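Long-range contact in designed helical repeat protein (Synthetic construct, PDB 5CWD), which is of unknown function but was designed computationally as a repeat fold of stacked helices, with disulfides joining helices: residues Asn64-Leu77 with Lys112-Ala125. Numbering follows the deposited sequence.
Sequences NDEEVAKIAAKACL and KIAAKACLEVAKQA
A69 and A73 both turn their methyl groups toward helix 112-125. The CB of A69 meets the CB of A117 at 3.6 Å, and the CB of A73 faces CG2 of V121. V121 has CG1 anti to the backbone N (chi1 -178°), which leaves CG2 beside that N and directed at A73. With such small side chains between them, the axes come within 8.8 Å and cross at -35°, both running the same way.

Larger side chains close the two ends. I113 points toward the start of helix 66-77 and crosses the side chains of N64 and E66 at about a right angle. Its CD1 touches CG of E66 at 3.6 Å, its CG2 reaches the carbonyl oxygen of D65, and its CG1 lies against OD1 of N64. D65 caps this helix: its OD1 accepts from the backbone N of E67 (2.7 Å) and of V68. At the other end L77 divides its branches. CD1 rests on CB of Q124, while CD2 packs on CB of A125 (3.7 Å) and CG1 of V121.

Charged chains run along the outer edge. K70 is extended and crosses E120 at a slant, with its CE 3.5 Å from OE1 of E120. E120 is bent at chi2 (74°), which turns its carboxylate along the lysine chain. The NZ of K70 stays 4.5 Å from that OE1, too far for a salt bridge. With an alanine here instead of E120, the K70 methylenes would probably lose their cover and its ammonium the nearby negative charge. E66 pairs just as loosely with K116, whose NZ hydrogen-bonds to Q166 of helix 150-167.

The contact joins helices 66-83 and 108-125, backed by helix 87-105, where F94 touches C76 and V121. The centre is apolar, and the flanks are made largely by the chains of E66, K70, E120 and Q124, with loose charge pairing.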
ATOM      1  N   ASN A  64       9.434  -6.215   5.084  1.00 62.88           N
ATOM      2  CA  ASN A  64       9.185  -7.000   6.287  1.00 65.12           C
ATOM      3  C   ASN A  64       9.635  -6.267   7.552  1.00 66.59           C
ATOM      4  O   ASN A  64       9.986  -6.899   8.550  1.00 70.30           O
ATOM      5  CB  ASN A  64       9.886  -8.359   6.189  1.00 64.77           C
ATOM      6  CG  ASN A  64       9.313  -9.381   7.148  1.00 66.21           C
ATOM      7  OD1 ASN A  64       8.108  -9.410   7.398  1.00 66.51           O
ATOM      8  ND2 ASN A  64      10.179 -10.222   7.698  1.00 68.81           N
ATOM      9  N   ASP A  65       9.620  -4.937   7.503  1.00 65.60           N
ATOM     10  CA  ASP A  65       9.943  -4.114   8.668  1.00 65.75           C
ATOM     11  C   ASP A  65       8.758  -3.228   9.035  1.00 63.82           C
ATOM     12  O   ASP A  65       7.995  -2.810   8.164  1.00 66.31           O
ATOM     13  CB  ASP A  65      11.180  -3.256   8.400  1.00 68.16           C
ATOM     14  CG  ASP A  65      11.579  -2.417   9.603  1.00 71.85           C
ATOM     15  OD1 ASP A  65      11.069  -1.284   9.734  1.00 71.64           O
ATOM     16  OD2 ASP A  65      12.398  -2.894  10.418  1.00 73.61           O
ATOM     17  N   GLU A  66       8.617  -2.935  10.323  1.00 64.41           N
ATOM     18  CA  GLU A  66       7.443  -2.226  10.825  1.00 66.58           C
ATOM     19  C   GLU A  66       7.518  -0.713  10.635  1.00 65.92           C
ATOM     20  O   GLU A  66       6.492  -0.034  10.644  1.00 67.33           O
ATOM     21  CB  GLU A  66       7.236  -2.538  12.309  1.00 70.38           C
ATOM     22  CG  GLU A  66       6.896  -3.994  12.589  1.00 72.26           C
ATOM     23  CD  GLU A  66       6.371  -4.211  13.992  1.00 75.27           C
ATOM     24  OE1 GLU A  66       6.381  -3.247  14.787  1.00 76.51           O
ATOM     25  OE2 GLU A  66       5.941  -5.343  14.296  1.00 74.90           O
ATOM     26  N   GLU A  67       8.726  -0.185  10.469  1.00 65.63           N
ATOM     27  CA  GLU A  67       8.907   1.253  10.298  1.00 66.62           C
ATOM     28  C   GLU A  67       8.764   1.633   8.826  1.00 63.03           C
ATOM     29  O   GLU A  67       8.199   2.682   8.484  1.00 62.97           O
ATOM     30  CB  GLU A  67      10.272   1.689  10.836  1.00 69.78           C
ATOM     31  CG  GLU A  67      10.593   1.169  12.238  1.00 70.55           C
ATOM     32  CD  GLU A  67       9.599   1.633  13.292  1.00 74.12           C
ATOM     33  OE1 GLU A  67       8.836   2.586  13.024  1.00 70.19           O
ATOM     34  OE2 GLU A  67       9.584   1.043  14.395  1.00 78.12           O
ATOM     35  N   VAL A  68       9.273   0.764   7.957  1.00 62.08           N
ATOM     36  CA  VAL A  68       9.148   0.955   6.518  1.00 62.02           C
ATOM     37  C   VAL A  68       7.670   1.045   6.155  1.00 59.26           C
ATOM     38  O   VAL A  68       7.298   1.705   5.185  1.00 59.57           O
ATOM     39  CB  VAL A  68       9.820  -0.188   5.732  1.00 59.61           C
ATOM     40  CG1 VAL A  68       9.709   0.049   4.235  1.00 60.92           C
ATOM     41  CG2 VAL A  68      11.281  -0.316   6.128  1.00 61.17           C
ATOM     42  N   ALA A  69       6.832   0.386   6.947  1.00 56.07           N
ATOM     43  CA  ALA A  69       5.391   0.498   6.787  1.00 56.52           C
ATOM     44  C   ALA A  69       4.946   1.945   6.988  1.00 58.56           C
ATOM     45  O   ALA A  69       4.290   2.530   6.122  1.00 61.63           O
ATOM     46  CB  ALA A  69       4.680  -0.416   7.762  1.00 57.83           C
ATOM     47  N   LYS A  70       5.311   2.520   8.130  1.00 55.76           N
ATOM     48  CA  LYS A  70       4.972   3.909   8.430  1.00 56.75           C
ATOM     49  C   LYS A  70       5.511   4.864   7.367  1.00 57.54           C
ATOM     50  O   LYS A  70       4.796   5.754   6.880  1.00 55.41           O
ATOM     51  CB  LYS A  70       5.519   4.307   9.800  1.00 60.01           C
ATOM     52  CG  LYS A  70       4.599   3.977  10.962  1.00 62.97           C
ATOM     53  CD  LYS A  70       5.017   4.722  12.220  1.00 64.00           C
ATOM     54  CE  LYS A  70       3.919   4.696  13.265  1.00 66.27           C
ATOM     55  NZ  LYS A  70       4.189   5.671  14.355  1.00 68.74           N
ATOM     56  N   ILE A  71       6.779   4.678   7.015  1.00 59.38           N
ATOM     57  CA  ILE A  71       7.412   5.525   6.012  1.00 59.17           C
ATOM     58  C   ILE A  71       6.657   5.428   4.687  1.00 57.48           C
ATOM     59  O   ILE A  71       6.329   6.447   4.073  1.00 59.67           O
ATOM     60  CB  ILE A  71       8.887   5.143   5.791  1.00 60.31           C
ATOM     61  CG1 ILE A  71       9.676   5.272   7.097  1.00 64.03           C
ATOM     62  CG2 ILE A  71       9.516   6.036   4.730  1.00 63.11           C
ATOM     63  CD1 ILE A  71      11.001   4.532   7.089  1.00 68.60           C
ATOM     64  N   ALA A  72       6.380   4.201   4.256  1.00 55.30           N
ATOM     65  CA  ALA A  72       5.642   3.970   3.019  1.00 55.65           C
ATOM     66  C   ALA A  72       4.271   4.626   3.082  1.00 54.07           C
ATOM     67  O   ALA A  72       3.802   5.212   2.102  1.00 53.53           O
ATOM     68  CB  ALA A  72       5.500   2.484   2.761  1.00 56.33           C
ATOM     69  N   ALA A  73       3.635   4.518   4.244  1.00 55.70           N
ATOM     70  CA  ALA A  73       2.343   5.148   4.472  1.00 54.33           C
ATOM     71  C   ALA A  73       2.426   6.650   4.239  1.00 55.48           C
ATOM     72  O   ALA A  73       1.763   7.196   3.339  1.00 55.75           O
ATOM     73  CB  ALA A  73       1.854   4.857   5.883  1.00 53.10           C
ATOM     74  N   LYS A  74       3.249   7.317   5.044  1.00 57.33           N
ATOM     75  CA  LYS A  74       3.369   8.767   4.944  1.00 57.77           C
ATOM     76  C   LYS A  74       3.766   9.182   3.531  1.00 56.98           C
ATOM     77  O   LYS A  74       3.254  10.170   3.011  1.00 58.48           O
ATOM     78  CB  LYS A  74       4.381   9.312   5.951  1.00 60.80           C
ATOM     79  CG  LYS A  74       4.661  10.802   5.763  1.00 66.39           C
ATOM     80  CD  LYS A  74       4.848  11.536   7.079  1.00 71.83           C
ATOM     81  CE  LYS A  74       4.917  13.041   6.855  1.00 75.04           C
ATOM     82  NZ  LYS A  74       4.954  13.802   8.132  1.00 82.94           N
ATOM     83  N   ALA A  75       4.667   8.423   2.913  1.00 56.97           N
ATOM     84  CA  ALA A  75       5.108   8.715   1.549  1.00 56.90           C
ATOM     85  C   ALA A  75       3.940   8.655   0.572  1.00 55.26           C
ATOM     86  O   ALA A  75       3.749   9.562  -0.246  1.00 55.86           O
ATOM     87  CB  ALA A  75       6.196   7.747   1.127  1.00 57.44           C
ATOM     88  N   CYS A  76       3.168   7.574   0.656  1.00 54.06           N
ATOM     89  CA  CYS A  76       1.970   7.431  -0.158  1.00 53.18           C
ATOM     90  C   CYS A  76       1.058   8.631   0.034  1.00 55.38           C
ATOM     91  O   CYS A  76       0.620   9.264  -0.936  1.00 56.86           O
ATOM     92  CB  CYS A  76       1.226   6.147   0.199  1.00 53.30           C
ATOM     93  SG  CYS A  76      -0.437   6.052  -0.499  1.00 51.79           S
ATOM     94  N   LEU A  77       0.781   8.952   1.293  1.00 54.20           N
ATOM     95  CA  LEU A  77      -0.067  10.098   1.589  1.00 53.61           C
ATOM     96  C   LEU A  77       0.597  11.399   1.140  1.00 54.34           C
ATOM     97  O   LEU A  77      -0.085  12.371   0.813  1.00 54.97           O
ATOM     98  CB  LEU A  77      -0.392  10.151   3.079  1.00 51.13           C
ATOM     99  CG  LEU A  77      -1.131   8.922   3.608  1.00 52.59           C
ATOM    100  CD1 LEU A  77      -1.320   9.020   5.115  1.00 57.47           C
ATOM    101  CD2 LEU A  77      -2.473   8.742   2.909  1.00 52.07           C
ATOM    102  N   LYS A 112       1.115  -9.589   8.836  1.00 56.75           N
ATOM    103  CA  LYS A 112       0.996  -8.683   9.971  1.00 56.17           C
ATOM    104  C   LYS A 112       1.538  -7.307   9.602  1.00 54.89           C
ATOM    105  O   LYS A 112       0.906  -6.283   9.882  1.00 56.66           O
ATOM    106  CB  LYS A 112       1.738  -9.242  11.186  1.00 61.32           C
ATOM    107  CG  LYS A 112       1.700  -8.340  12.409  1.00 62.22           C
ATOM    108  CD  LYS A 112       2.364  -9.002  13.599  1.00 62.74           C
ATOM    109  CE  LYS A 112       2.403  -8.072  14.798  1.00 68.84           C
ATOM    110  NZ  LYS A 112       3.055  -8.713  15.972  1.00 71.53           N
ATOM    111  N   ILE A 113       2.710  -7.294   8.971  1.00 55.19           N
ATOM    112  CA  ILE A 113       3.310  -6.055   8.483  1.00 56.82           C
ATOM    113  C   ILE A 113       2.330  -5.316   7.575  1.00 57.00           C
ATOM    114  O   ILE A 113       2.115  -4.112   7.726  1.00 56.80           O
ATOM    115  CB  ILE A 113       4.629  -6.321   7.707  1.00 59.12           C
ATOM    116  CG1 ILE A 113       5.677  -6.982   8.612  1.00 62.47           C
ATOM    117  CG2 ILE A 113       5.190  -5.029   7.106  1.00 58.69           C
ATOM    118  CD1 ILE A 113       6.130  -6.140   9.793  1.00 65.25           C
ATOM    119  N   ALA A 114       1.735  -6.049   6.638  1.00 57.32           N
ATOM    120  CA  ALA A 114       0.811  -5.467   5.670  1.00 53.43           C
ATOM    121  C   ALA A 114      -0.408  -4.885   6.369  1.00 52.74           C
ATOM    122  O   ALA A 114      -0.810  -3.758   6.092  1.00 52.78           O
ATOM    123  CB  ALA A 114       0.387  -6.511   4.647  1.00 52.42           C
ATOM    124  N   ALA A 115      -0.991  -5.662   7.274  1.00 52.76           N
ATOM    125  CA  ALA A 115      -2.149  -5.212   8.033  1.00 50.48           C
ATOM    126  C   ALA A 115      -1.830  -3.927   8.791  1.00 51.69           C
ATOM    127  O   ALA A 115      -2.532  -2.913   8.658  1.00 52.96           O
ATOM    128  CB  ALA A 115      -2.598  -6.294   8.993  1.00 51.45           C
ATOM    129  N   LYS A 116      -0.759  -3.977   9.578  1.00 55.86           N
ATOM    130  CA  LYS A 116      -0.338  -2.829  10.368  1.00 55.04           C
ATOM    131  C   LYS A 116      -0.143  -1.624   9.453  1.00 52.37           C
ATOM    132  O   LYS A 116      -0.642  -0.530   9.728  1.00 54.26           O
ATOM    133  CB  LYS A 116       0.954  -3.143  11.129  1.00 57.89           C
ATOM    134  CG  LYS A 116       0.987  -2.607  12.557  1.00 64.63           C
ATOM    135  CD  LYS A 116       2.306  -2.939  13.256  1.00 69.62           C
ATOM    136  CE  LYS A 116       2.397  -4.409  13.670  1.00 70.89           C
ATOM    137  NZ  LYS A 116       1.609  -4.711  14.902  1.00 67.05           N
ATOM    138  N   ALA A 117       0.564  -1.847   8.350  1.00 51.55           N
ATOM    139  CA  ALA A 117       0.827  -0.799   7.373  1.00 52.09           C
ATOM    140  C   ALA A 117      -0.470  -0.169   6.883  1.00 51.62           C
ATOM    141  O   ALA A 117      -0.692   1.031   7.056  1.00 54.23           O
ATOM    142  CB  ALA A 117       1.613  -1.360   6.205  1.00 55.12           C
ATOM    143  N   CYS A 118      -1.321  -0.990   6.278  1.00 50.11           N
ATOM    144  CA  CYS A 118      -2.620  -0.546   5.789  1.00 51.38           C
ATOM    145  C   CYS A 118      -3.359   0.282   6.830  1.00 50.95           C
ATOM    146  O   CYS A 118      -3.736   1.429   6.573  1.00 51.33           O
ATOM    147  CB  CYS A 118      -3.470  -1.751   5.390  1.00 50.93           C
ATOM    148  SG  CYS A 118      -5.216  -1.366   5.179  1.00 52.74           S
ATOM    149  N   LEU A 119      -3.546  -0.297   8.012  1.00 52.08           N
ATOM    150  CA  LEU A 119      -4.285   0.385   9.067  1.00 51.54           C
ATOM    151  C   LEU A 119      -3.603   1.685   9.482  1.00 52.41           C
ATOM    152  O   LEU A 119      -4.274   2.651   9.849  1.00 55.01           O
ATOM    153  CB  LEU A 119      -4.456  -0.535  10.273  1.00 51.23           C
ATOM    154  CG  LEU A 119      -5.482  -1.653  10.083  1.00 53.72           C
ATOM    155  CD1 LEU A 119      -5.341  -2.708  11.168  1.00 57.42           C
ATOM    156  CD2 LEU A 119      -6.900  -1.091  10.070  1.00 54.22           C
ATOM    157  N   GLU A 120      -2.275   1.717   9.425  1.00 51.77           N
ATOM    158  CA  GLU A 120      -1.546   2.948   9.708  1.00 51.22           C
ATOM    159  C   GLU A 120      -1.830   4.007   8.643  1.00 52.96           C
ATOM    160  O   GLU A 120      -2.051   5.179   8.969  1.00 55.38           O
ATOM    161  CB  GLU A 120      -0.046   2.681   9.793  1.00 54.11           C
ATOM    162  CG  GLU A 120       0.757   3.857  10.329  1.00 58.23           C
ATOM    163  CD  GLU A 120       0.597   4.046  11.828  1.00 62.30           C
ATOM    164  OE1 GLU A 120       0.904   3.103  12.590  1.00 62.16           O
ATOM    165  OE2 GLU A 120       0.163   5.140  12.247  1.00 63.26           O
ATOM    166  N   VAL A 121      -1.816   3.602   7.373  1.00 52.74           N
ATOM    167  CA  VAL A 121      -2.169   4.517   6.288  1.00 50.91           C
ATOM    168  C   VAL A 121      -3.562   5.072   6.529  1.00 53.19           C
ATOM    169  O   VAL A 121      -3.776   6.286   6.505  1.00 53.72           O
ATOM    170  CB  VAL A 121      -2.149   3.839   4.903  1.00 49.59           C
ATOM    171  CG1 VAL A 121      -2.479   4.844   3.813  1.00 50.61           C
ATOM    172  CG2 VAL A 121      -0.808   3.245   4.616  1.00 55.74           C
ATOM    173  N   ALA A 122      -4.505   4.163   6.757  1.00 53.13           N
ATOM    174  CA  ALA A 122      -5.880   4.537   7.059  1.00 51.57           C
ATOM    175  C   ALA A 122      -5.916   5.547   8.196  1.00 51.40           C
ATOM    176  O   ALA A 122      -6.572   6.584   8.099  1.00 52.97           O
ATOM    177  CB  ALA A 122      -6.689   3.306   7.418  1.00 52.86           C
ATOM    178  N   LYS A 123      -5.197   5.234   9.268  1.00 53.81           N
ATOM    179  CA  LYS A 123      -5.107   6.112  10.426  1.00 53.39           C
ATOM    180  C   LYS A 123      -4.660   7.508  10.009  1.00 52.96           C
ATOM    181  O   LYS A 123      -5.332   8.496  10.299  1.00 54.71           O
ATOM    182  CB  LYS A 123      -4.141   5.525  11.461  1.00 55.11           C
ATOM    183  CG  LYS A 123      -4.179   6.195  12.829  1.00 59.14           C
ATOM    184  CD  LYS A 123      -3.293   5.454  13.832  1.00 65.51           C
ATOM    185  CE  LYS A 123      -3.335   6.093  15.217  1.00 72.63           C
ATOM    186  NZ  LYS A 123      -2.515   5.338  16.216  1.00 69.95           N
ATOM    187  N   GLN A 124      -3.532   7.584   9.310  1.00 52.01           N
ATOM    188  CA  GLN A 124      -2.998   8.874   8.889  1.00 53.03           C
ATOM    189  C   GLN A 124      -3.848   9.536   7.809  1.00 53.02           C
ATOM    190  O   GLN A 124      -3.813  10.755   7.647  1.00 52.77           O
ATOM    191  CB  GLN A 124      -1.565   8.713   8.379  1.00 55.72           C
ATOM    192  CG  GLN A 124      -0.569   8.311   9.452  1.00 58.87           C
ATOM    193  CD  GLN A 124       0.839   8.168   8.911  1.00 60.88           C
ATOM    194  OE1 GLN A 124       1.159   8.683   7.839  1.00 60.43           O
ATOM    195  NE2 GLN A 124       1.689   7.459   9.646  1.00 62.75           N
ATOM    196  N   ALA A 125      -4.610   8.733   7.074  1.00 53.68           N
ATOM    197  CA  ALA A 125      -5.369   9.236   5.930  1.00 53.96           C
ATOM    198  C   ALA A 125      -6.719   9.822   6.330  1.00 53.07           C
ATOM    199  O   ALA A 125      -7.188  10.783   5.723  1.00 53.42           O
ATOM    200  CB  ALA A 125      -5.570   8.126   4.912  1.00 54.53           C
TER